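4-alpha-glucanotransferase (Aquifex aeolicus, PDB 1TZ7) is an amylomaltase, an enzyme of the 4-alpha-glucanotransferase family built round a barrel of eight parallel strands. Local coordinates at residues F255-P260 and Q269-P274; E312-V317 and R328-P333. All coordinates share one frame; numbering follows the deposited sequence.

Contact 1 of 2, residues F255-P260 and Q269-P274; sequences FVAGVP and QLWGNP
Val256 to Val259 pair antiparallel with Gln269 to Pro274, the two short strand axes running at 140° to each other, and the register slips by two residues between the Val256-Pro274 and Gly258-Leu270 pairs, which makes a beta bulge. Ala257 sits at the slip and is bonded through both its backbone polar atoms: its N gives a bond to Asn273 O at 2.7 Å, while its O takes one from Trp271 N that arrives from above the carbonyl plane. Beyond the bulge the pairing is more regular. Val259 N reaches Gln269 O in the carbonyl plane at 3.2 Å, and the return bond from Gln269 N to Val259 O is weak.

The indole of Trp271 lies over the backbone of the partner strand. A chi1 of -65° turns CG away from the carbonyl carbon, and the ring lays one face across Gly258, whose CA makes a CH-pi contact 4.1 Å from the centroid of the five-membered ring. Ala257 CB comes obliquely to CE3, and Val259 CG1 meets CZ2 at 3.8 Å. The same indole has His307 as an edge-to-face partner. Val259's other methyl, CG2, runs alongside the Gln269 chain and touches CG and NE2, the latter at 3.3 Å. Elsewhere, Leu270 CD1 meets Val256 CG2 at 4.1 Å, and Asn273 CB packs on Ala257 CB while its ND2 is bonded to Pro231 O.

This is a beta hairpin whose outer strand, 269-274, edges a small antiparallel sheet separate from the barrel strands. Its cross-strand polar bonds are all backbone to backbone, and the side chains add apolar and CH-pi contacts; no charged group takes part, so cohesion here probably depends little on ionisation.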
ATOM      1  N   PHE A 255      -0.826  24.265  -5.708  1.00 32.47           N
ATOM      2  CA  PHE A 255       0.418  23.712  -5.167  1.00 34.24           C
ATOM      3  C   PHE A 255       0.426  22.185  -5.275  1.00 32.95           C
ATOM      4  O   PHE A 255      -0.627  21.549  -5.289  1.00 39.96           O
ATOM      5  CB  PHE A 255       0.596  24.133  -3.709  1.00 33.23           C
ATOM      6  CG  PHE A 255       0.742  25.622  -3.517  1.00 37.12           C
ATOM      7  CD1 PHE A 255       1.987  26.233  -3.622  1.00 41.94           C
ATOM      8  CD2 PHE A 255      -0.363  26.411  -3.229  1.00 46.47           C
ATOM      9  CE1 PHE A 255       2.124  27.606  -3.445  1.00 44.41           C
ATOM     10  CE2 PHE A 255      -0.230  27.786  -3.052  1.00 54.21           C
ATOM     11  CZ  PHE A 255       1.015  28.379  -3.160  1.00 43.29           C
ATOM     12  N   VAL A 256       1.624  21.603  -5.349  1.00 30.83           N
ATOM     13  CA  VAL A 256       1.767  20.149  -5.449  1.00 38.54           C
ATOM     14  C   VAL A 256       2.732  19.601  -4.390  1.00 35.34           C
ATOM     15  O   VAL A 256       3.448  20.356  -3.732  1.00 33.96           O
ATOM     16  CB  VAL A 256       2.253  19.711  -6.867  1.00 37.89           C
ATOM     17  CG1 VAL A 256       1.162  19.943  -7.895  1.00 40.78           C
ATOM     18  CG2 VAL A 256       3.534  20.443  -7.258  1.00 43.86           C
ATOM     19  N   ALA A 257       2.738  18.282  -4.238  1.00 30.89           N
ATOM     20  CA  ALA A 257       3.364  17.643  -3.092  1.00 34.09           C
ATOM     21  C   ALA A 257       4.780  17.206  -3.425  1.00 34.26           C
ATOM     22  O   ALA A 257       5.151  17.096  -4.593  1.00 37.69           O
ATOM     23  CB  ALA A 257       2.537  16.450  -2.641  1.00 37.14           C
ATOM     24  N   GLY A 258       5.561  16.960  -2.388  1.00 34.96           N
ATOM     25  CA  GLY A 258       6.916  16.474  -2.540  1.00 39.28           C
ATOM     26  C   GLY A 258       7.661  16.495  -1.220  1.00 37.46           C
ATOM     27  O   GLY A 258       7.049  16.582  -0.153  1.00 37.33           O
ATOM     28  N   VAL A 259       8.984  16.407  -1.294  1.00 37.18           N
ATOM     29  CA  VAL A 259       9.846  16.621  -0.131  1.00 42.27           C
ATOM     30  C   VAL A 259      11.082  17.435  -0.541  1.00 40.63           C
ATOM     31  O   VAL A 259      11.489  17.410  -1.702  1.00 32.81           O
ATOM     32  CB  VAL A 259      10.297  15.273   0.498  1.00 44.46           C
ATOM     33  CG1 VAL A 259       9.161  14.650   1.296  1.00 42.20           C
ATOM     34  CG2 VAL A 259      10.791  14.312  -0.574  1.00 45.01           C
ATOM     35  N   PRO A 260      11.673  18.157   0.413  1.00 44.86           N
ATOM     36  CA  PRO A 260      12.780  19.072   0.112  1.00 43.46           C
ATOM     37  C   PRO A 260      14.082  18.330  -0.197  1.00 44.15           C
ATOM     38  O   PRO A 260      14.153  17.123   0.006  1.00 36.69           O
ATOM     39  CB  PRO A 260      12.921  19.885   1.404  1.00 48.41           C
ATOM     40  CG  PRO A 260      12.419  18.987   2.472  1.00 44.41           C
ATOM     41  CD  PRO A 260      11.337  18.152   1.849  1.00 38.99           C
ATOM     42  N   GLN A 269      12.339  15.363  -4.277  1.00 60.57           N
ATOM     43  CA  GLN A 269      11.430  14.622  -5.150  1.00 58.37           C
ATOM     44  C   GLN A 269      10.139  15.399  -5.364  1.00 57.75           C
ATOM     45  O   GLN A 269       9.560  15.939  -4.419  1.00 48.28           O
ATOM     46  CB  GLN A 269      11.113  13.233  -4.567  1.00 54.57           C
ATOM     47  CG  GLN A 269      12.074  12.763  -3.483  1.00 66.10           C
ATOM     48  CD  GLN A 269      11.740  11.370  -2.977  1.00 76.11           C
ATOM     49  OE1 GLN A 269      12.048  10.377  -3.633  1.00 67.42           O
ATOM     50  NE2 GLN A 269      11.108  11.296  -1.809  1.00 73.98           N
ATOM     51  N   LEU A 270       9.697  15.453  -6.613  1.00 53.94           N
ATOM     52  CA  LEU A 270       8.423  16.063  -6.953  1.00 51.81           C
ATOM     53  C   LEU A 270       7.383  14.974  -7.214  1.00 52.26           C
ATOM     54  O   LEU A 270       7.395  14.329  -8.264  1.00 52.74           O
ATOM     55  CB  LEU A 270       8.582  16.952  -8.190  1.00 54.77           C
ATOM     56  CG  LEU A 270       7.439  17.920  -8.489  1.00 54.44           C
ATOM     57  CD1 LEU A 270       7.338  18.987  -7.415  1.00 51.75           C
ATOM     58  CD2 LEU A 270       7.640  18.555  -9.860  1.00 59.48           C
ATOM     59  N   TRP A 271       6.493  14.769  -6.247  1.00 48.18           N
ATOM     60  CA  TRP A 271       5.503  13.694  -6.326  1.00 47.47           C
ATOM     61  C   TRP A 271       4.384  14.036  -7.306  1.00 43.86           C
ATOM     62  O   TRP A 271       3.828  13.153  -7.952  1.00 47.84           O
ATOM     63  CB  TRP A 271       4.911  13.413  -4.943  1.00 49.53           C
ATOM     64  CG  TRP A 271       5.908  12.887  -3.947  1.00 45.74           C
ATOM     65  CD1 TRP A 271       7.130  12.339  -4.214  1.00 51.40           C
ATOM     66  CD2 TRP A 271       5.761  12.858  -2.526  1.00 48.06           C
ATOM     67  NE1 TRP A 271       7.753  11.975  -3.045  1.00 51.53           N
ATOM     68  CE2 TRP A 271       6.931  12.283  -1.991  1.00 54.88           C
ATOM     69  CE3 TRP A 271       4.752  13.264  -1.639  1.00 43.23           C
ATOM     70  CZ2 TRP A 271       7.121  12.102  -0.621  1.00 46.00           C
ATOM     71  CZ3 TRP A 271       4.946  13.085  -0.279  1.00 43.85           C
ATOM     72  CH2 TRP A 271       6.119  12.510   0.215  1.00 50.54           C
ATOM     73  N   GLY A 272       4.056  15.321  -7.406  1.00 42.11           N
ATOM     74  CA  GLY A 272       3.107  15.791  -8.400  1.00 43.95           C
ATOM     75  C   GLY A 272       1.647  15.610  -7.989  1.00 49.89           C
ATOM     76  O   GLY A 272       0.741  15.883  -8.774  1.00 50.37           O
ATOM     77  N   ASN A 273       1.420  15.150  -6.756  1.00 48.33           N
ATOM     78  CA  ASN A 273       0.073  15.164  -6.174  1.00 46.41           C
ATOM     79  C   ASN A 273      -0.318  16.595  -5.824  1.00 41.59           C
ATOM     80  O   ASN A 273       0.530  17.399  -5.497  1.00 31.16           O
ATOM     81  CB  ASN A 273       0.013  14.296  -4.900  1.00 41.26           C
ATOM     82  CG  ASN A 273       0.667  12.926  -5.081  1.00 55.44           C
ATOM     83  OD1 ASN A 273       1.880  12.790  -4.970  1.00 61.89           O
ATOM     84  ND2 ASN A 273      -0.148  11.907  -5.349  1.00 43.26           N
ATOM     85  N   PRO A 274      -1.604  16.907  -5.882  1.00 42.25           N
ATOM     86  CA  PRO A 274      -2.104  18.149  -5.294  1.00 42.04           C
ATOM     87  C   PRO A 274      -2.082  18.043  -3.775  1.00 29.87           C
ATOM     88  O   PRO A 274      -2.341  16.973  -3.249  1.00 36.10           O
ATOM     89  CB  PRO A 274      -3.538  18.231  -5.817  1.00 44.10           C
ATOM     90  CG  PRO A 274      -3.932  16.817  -6.055  1.00 47.62           C
ATOM     91  CD  PRO A 274      -2.683  16.100  -6.476  1.00 46.90           C
TER

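Contact 2 of 2, residues E312-V317 and R328-P333; sequences EAYWEV and RWVKAP
Trp315 and Trp329 meet edge to face at a non-hydrogen-bonded pair of this antiparallel hairpin, their planes 68° apart. Followed outward, Trp315 CB lies over the six-membered ring of Trp329 in a CH-pi contact, 4.3 Å from its centroid. CG stands anti to the backbone N (chi1 -171°), which carries the indole along the other strand: CE3 sits above the Trp329 ring, CZ3 reaches Trp329 CD1 at 3.7 Å, and CH2 ends 3.6 Å from Arg328 N, which lies over one indole face. NE1 leaves the pair to bond Ala324 O.

On the opposite sheet face Tyr314 takes Val330 CB over its ring, and Tyr314 OH gives a hydrogen bond to Glu316 OE1 at 3.0 Å. Glu316 OE1 also pairs with Lys246, while OE2 forms a salt bridge with Arg328 NH1 at 2.6 Å. Back on the face of the tryptophans, beside Ala313, Lys331 NZ reaches Glu312 OE1 on its syn lone pair at 2.8 Å; Arg309 holds Glu312 OE2.

Paired backbone bonds at Tyr314-Val330 and Glu316-Arg328 join the strands; the two salt bridges add to them near either end, while Lys246 and Arg309 tie the carboxylates, probably both ionised, to chain outside.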
ATOM      1  N   GLU A 312       1.969  16.528  10.518  1.00 24.51           N
ATOM      2  CA  GLU A 312       2.520  17.639  11.302  1.00 25.85           C
ATOM      3  C   GLU A 312       2.850  18.827  10.403  1.00 25.90           C
ATOM      4  O   GLU A 312       2.490  19.958  10.703  1.00 25.49           O
ATOM      5  CB  GLU A 312       3.783  17.186  12.050  1.00 27.04           C
ATOM      6  CG  GLU A 312       4.296  18.197  13.077  1.00 32.12           C
ATOM      7  CD  GLU A 312       5.224  19.243  12.465  1.00 42.30           C
ATOM      8  OE1 GLU A 312       5.181  20.416  12.906  1.00 39.07           O
ATOM      9  OE2 GLU A 312       5.991  18.894  11.545  1.00 36.07           O
ATOM     10  N   ALA A 313       3.550  18.556   9.307  1.00 25.07           N
ATOM     11  CA  ALA A 313       3.856  19.577   8.303  1.00 28.40           C
ATOM     12  C   ALA A 313       4.222  18.910   6.977  1.00 25.38           C
ATOM     13  O   ALA A 313       4.851  17.855   6.959  1.00 25.94           O
ATOM     14  CB  ALA A 313       5.004  20.469   8.782  1.00 31.26           C
ATOM     15  N   TYR A 314       3.822  19.530   5.871  1.00 26.63           N
ATOM     16  CA  TYR A 314       4.046  18.950   4.551  1.00 29.18           C
ATOM     17  C   TYR A 314       4.774  19.920   3.627  1.00 22.17           C
ATOM     18  O   TYR A 314       4.635  21.140   3.746  1.00 28.02           O
ATOM     19  CB  TYR A 314       2.717  18.519   3.922  1.00 24.23           C
ATOM     20  CG  TYR A 314       1.784  19.660   3.592  1.00 33.44           C
ATOM     21  CD1 TYR A 314       1.758  20.215   2.319  1.00 41.55           C
ATOM     22  CD2 TYR A 314       0.916  20.177   4.555  1.00 35.22           C
ATOM     23  CE1 TYR A 314       0.904  21.256   2.010  1.00 42.77           C
ATOM     24  CE2 TYR A 314       0.058  21.219   4.256  1.00 38.32           C
ATOM     25  CZ  TYR A 314       0.055  21.756   2.980  1.00 36.56           C
ATOM     26  OH  TYR A 314      -0.794  22.792   2.673  1.00 36.95           O
ATOM     27  N   TRP A 315       5.551  19.365   2.709  1.00 29.59           N
ATOM     28  CA  TRP A 315       6.307  20.158   1.760  1.00 27.45           C
ATOM     29  C   TRP A 315       5.405  20.575   0.590  1.00 25.34           C
ATOM     30  O   TRP A 315       4.804  19.733  -0.080  1.00 30.09           O
ATOM     31  CB  TRP A 315       7.513  19.362   1.255  1.00 32.76           C
ATOM     32  CG  TRP A 315       8.480  20.165   0.430  1.00 29.79           C
ATOM     33  CD1 TRP A 315       8.707  20.046  -0.908  1.00 36.75           C
ATOM     34  CD2 TRP A 315       9.357  21.200   0.893  1.00 28.16           C
ATOM     35  NE1 TRP A 315       9.668  20.943  -1.309  1.00 29.91           N
ATOM     36  CE2 TRP A 315      10.083  21.666  -0.221  1.00 37.99           C
ATOM     37  CE3 TRP A 315       9.603  21.787   2.141  1.00 40.72           C
ATOM     38  CZ2 TRP A 315      11.034  22.685  -0.127  1.00 35.12           C
ATOM     39  CZ3 TRP A 315      10.553  22.804   2.229  1.00 48.77           C
ATOM     40  CH2 TRP A 315      11.251  23.237   1.105  1.00 41.88           C
ATOM     41  N   GLU A 316       5.320  21.879   0.366  1.00 18.88           N
ATOM     42  CA  GLU A 316       4.402  22.452  -0.610  1.00 30.99           C
ATOM     43  C   GLU A 316       5.183  23.294  -1.636  1.00 33.29           C
ATOM     44  O   GLU A 316       5.838  24.260  -1.271  1.00 36.95           O
ATOM     45  CB  GLU A 316       3.388  23.336   0.111  1.00 33.78           C
ATOM     46  CG  GLU A 316       2.356  23.978  -0.785  1.00 41.93           C
ATOM     47  CD  GLU A 316       1.418  24.892  -0.020  1.00 33.60           C
ATOM     48  OE1 GLU A 316       0.389  24.401   0.494  1.00 37.22           O
ATOM     49  OE2 GLU A 316       1.712  26.098   0.071  1.00 45.28           O
ATOM     50  N   VAL A 317       5.097  22.918  -2.918  1.00 32.86           N
ATOM     51  CA  VAL A 317       5.809  23.644  -3.988  1.00 44.58           C
ATOM     52  C   VAL A 317       4.826  24.167  -5.075  1.00 44.17           C
ATOM     53  O   VAL A 317       3.891  23.479  -5.453  1.00 34.47           O
ATOM     54  CB  VAL A 317       6.916  22.748  -4.660  1.00 50.00           C
ATOM     55  CG1 VAL A 317       7.421  21.685  -3.686  1.00 34.09           C
ATOM     56  CG2 VAL A 317       6.399  22.100  -5.943  1.00 59.27           C
ATOM     57  N   ARG A 328       8.123  24.964   0.543  1.00 38.36           N
ATOM     58  CA  ARG A 328       8.183  25.368   1.944  1.00 35.14           C
ATOM     59  C   ARG A 328       7.403  24.400   2.818  1.00 34.88           C
ATOM     60  O   ARG A 328       6.498  23.720   2.352  1.00 23.93           O
ATOM     61  CB  ARG A 328       7.627  26.778   2.120  1.00 40.63           C
ATOM     62  CG  ARG A 328       6.211  26.967   1.562  1.00 45.45           C
ATOM     63  CD  ARG A 328       5.400  28.053   2.284  1.00 50.64           C
ATOM     64  NE  ARG A 328       4.694  28.849   1.373  1.00 62.11           N
ATOM     65  CZ  ARG A 328       3.404  28.796   1.049  1.00 71.74           C
ATOM     66  NH1 ARG A 328       2.497  28.019   1.653  1.00 74.45           N
ATOM     67  NH2 ARG A 328       3.019  29.627   0.127  1.00 71.10           N
ATOM     68  N   TRP A 329       7.759  24.343   4.091  1.00 29.11           N
ATOM     69  CA  TRP A 329       7.037  23.526   5.044  1.00 29.28           C
ATOM     70  C   TRP A 329       5.780  24.252   5.512  1.00 26.51           C
ATOM     71  O   TRP A 329       5.842  25.388   5.968  1.00 31.94           O
ATOM     72  CB  TRP A 329       7.925  23.180   6.235  1.00 33.55           C
ATOM     73  CG  TRP A 329       8.970  22.135   5.918  1.00 28.59           C
ATOM     74  CD1 TRP A 329      10.325  22.322   5.842  1.00 30.85           C
ATOM     75  CD2 TRP A 329       8.742  20.751   5.634  1.00 29.25           C
ATOM     76  NE1 TRP A 329      10.948  21.136   5.529  1.00 28.75           N
ATOM     77  CE2 TRP A 329      10.000  20.155   5.396  1.00 26.44           C
ATOM     78  CE3 TRP A 329       7.598  19.945   5.555  1.00 27.23           C
ATOM     79  CZ2 TRP A 329      10.144  18.799   5.088  1.00 28.39           C
ATOM     80  CZ3 TRP A 329       7.747  18.596   5.247  1.00 25.61           C
ATOM     81  CH2 TRP A 329       9.011  18.042   5.018  1.00 31.91           C
ATOM     82  N   VAL A 330       4.640  23.582   5.385  1.00 28.85           N
ATOM     83  CA  VAL A 330       3.363  24.136   5.810  1.00 34.04           C
ATOM     84  C   VAL A 330       2.740  23.244   6.884  1.00 33.56           C
ATOM     85  O   VAL A 330       2.561  22.042   6.677  1.00 31.47           O
ATOM     86  CB  VAL A 330       2.381  24.246   4.629  1.00 34.24           C
ATOM     87  CG1 VAL A 330       1.057  24.860   5.084  1.00 43.22           C
ATOM     88  CG2 VAL A 330       2.998  25.070   3.494  1.00 36.43           C
ATOM     89  N   LYS A 331       2.410  23.841   8.027  1.00 29.88           N
ATOM     90  CA  LYS A 331       1.864  23.090   9.160  1.00 33.25           C
ATOM     91  C   LYS A 331       0.484  22.537   8.826  1.00 24.05           C
ATOM     92  O   LYS A 331      -0.350  23.235   8.261  1.00 28.38           O
ATOM     93  CB  LYS A 331       1.783  23.982  10.407  1.00 34.67           C
ATOM     94  CG  LYS A 331       3.151  24.457  10.931  1.00 50.54           C
ATOM     95  CD  LYS A 331       3.883  23.346  11.682  1.00 71.68           C
ATOM     96  CE  LYS A 331       5.239  23.823  12.211  1.00 75.56           C
ATOM     97  NZ  LYS A 331       6.310  22.799  12.027  1.00 68.17           N
ATOM     98  N   ALA A 332       0.264  21.269   9.172  1.00 24.03           N
ATOM     99  CA  ALA A 332      -1.051  20.638   9.065  1.00 30.85           C
ATOM    100  C   ALA A 332      -1.599  20.342  10.478  1.00 30.54           C
ATOM    101  O   ALA A 332      -0.838  20.256  11.431  1.00 26.82           O
ATOM    102  CB  ALA A 332      -0.944  19.339   8.251  1.00 27.00           C
ATOM    103  N   PRO A 333      -2.916  20.184  10.596  1.00 31.27           N
ATOM    104  CA  PRO A 333      -3.567  20.073  11.906  1.00 28.42           C
ATOM    105  C   PRO A 333      -3.606  18.628  12.430  1.00 30.70           C
ATOM    106  O   PRO A 333      -4.681  18.086  12.660  1.00 29.59           O
ATOM    107  CB  PRO A 333      -4.978  20.579  11.624  1.00 30.26           C
ATOM    108  CG  PRO A 333      -5.249  20.151  10.200  1.00 34.81           C
ATOM    109  CD  PRO A 333      -3.891  20.105   9.493  1.00 33.30           C
TER

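How the contacts relate
Both contacts are beta hairpins, and together they supply all four strands of one antiparallel sheet: 255-259 and 313-318 are the inner neighbours, 269-274 and 328-331 the outer ones. Val256 N probably bonds Val317 O across the seam, where Phe255 packs on Glu316, and Pro260 reaches past it to Trp329 of the outer strand. Both are partly buried, with more exposed residues in contact 2, whose centre lies about 23 Å from the chain's centre against about 19 Å for contact 1. The chemistry differs too: contact 1 has a bulged backbone and uncharged packing, whereas contact 2 keeps an unbroken register, buries more surface, and adds paired tryptophans and salt bridges.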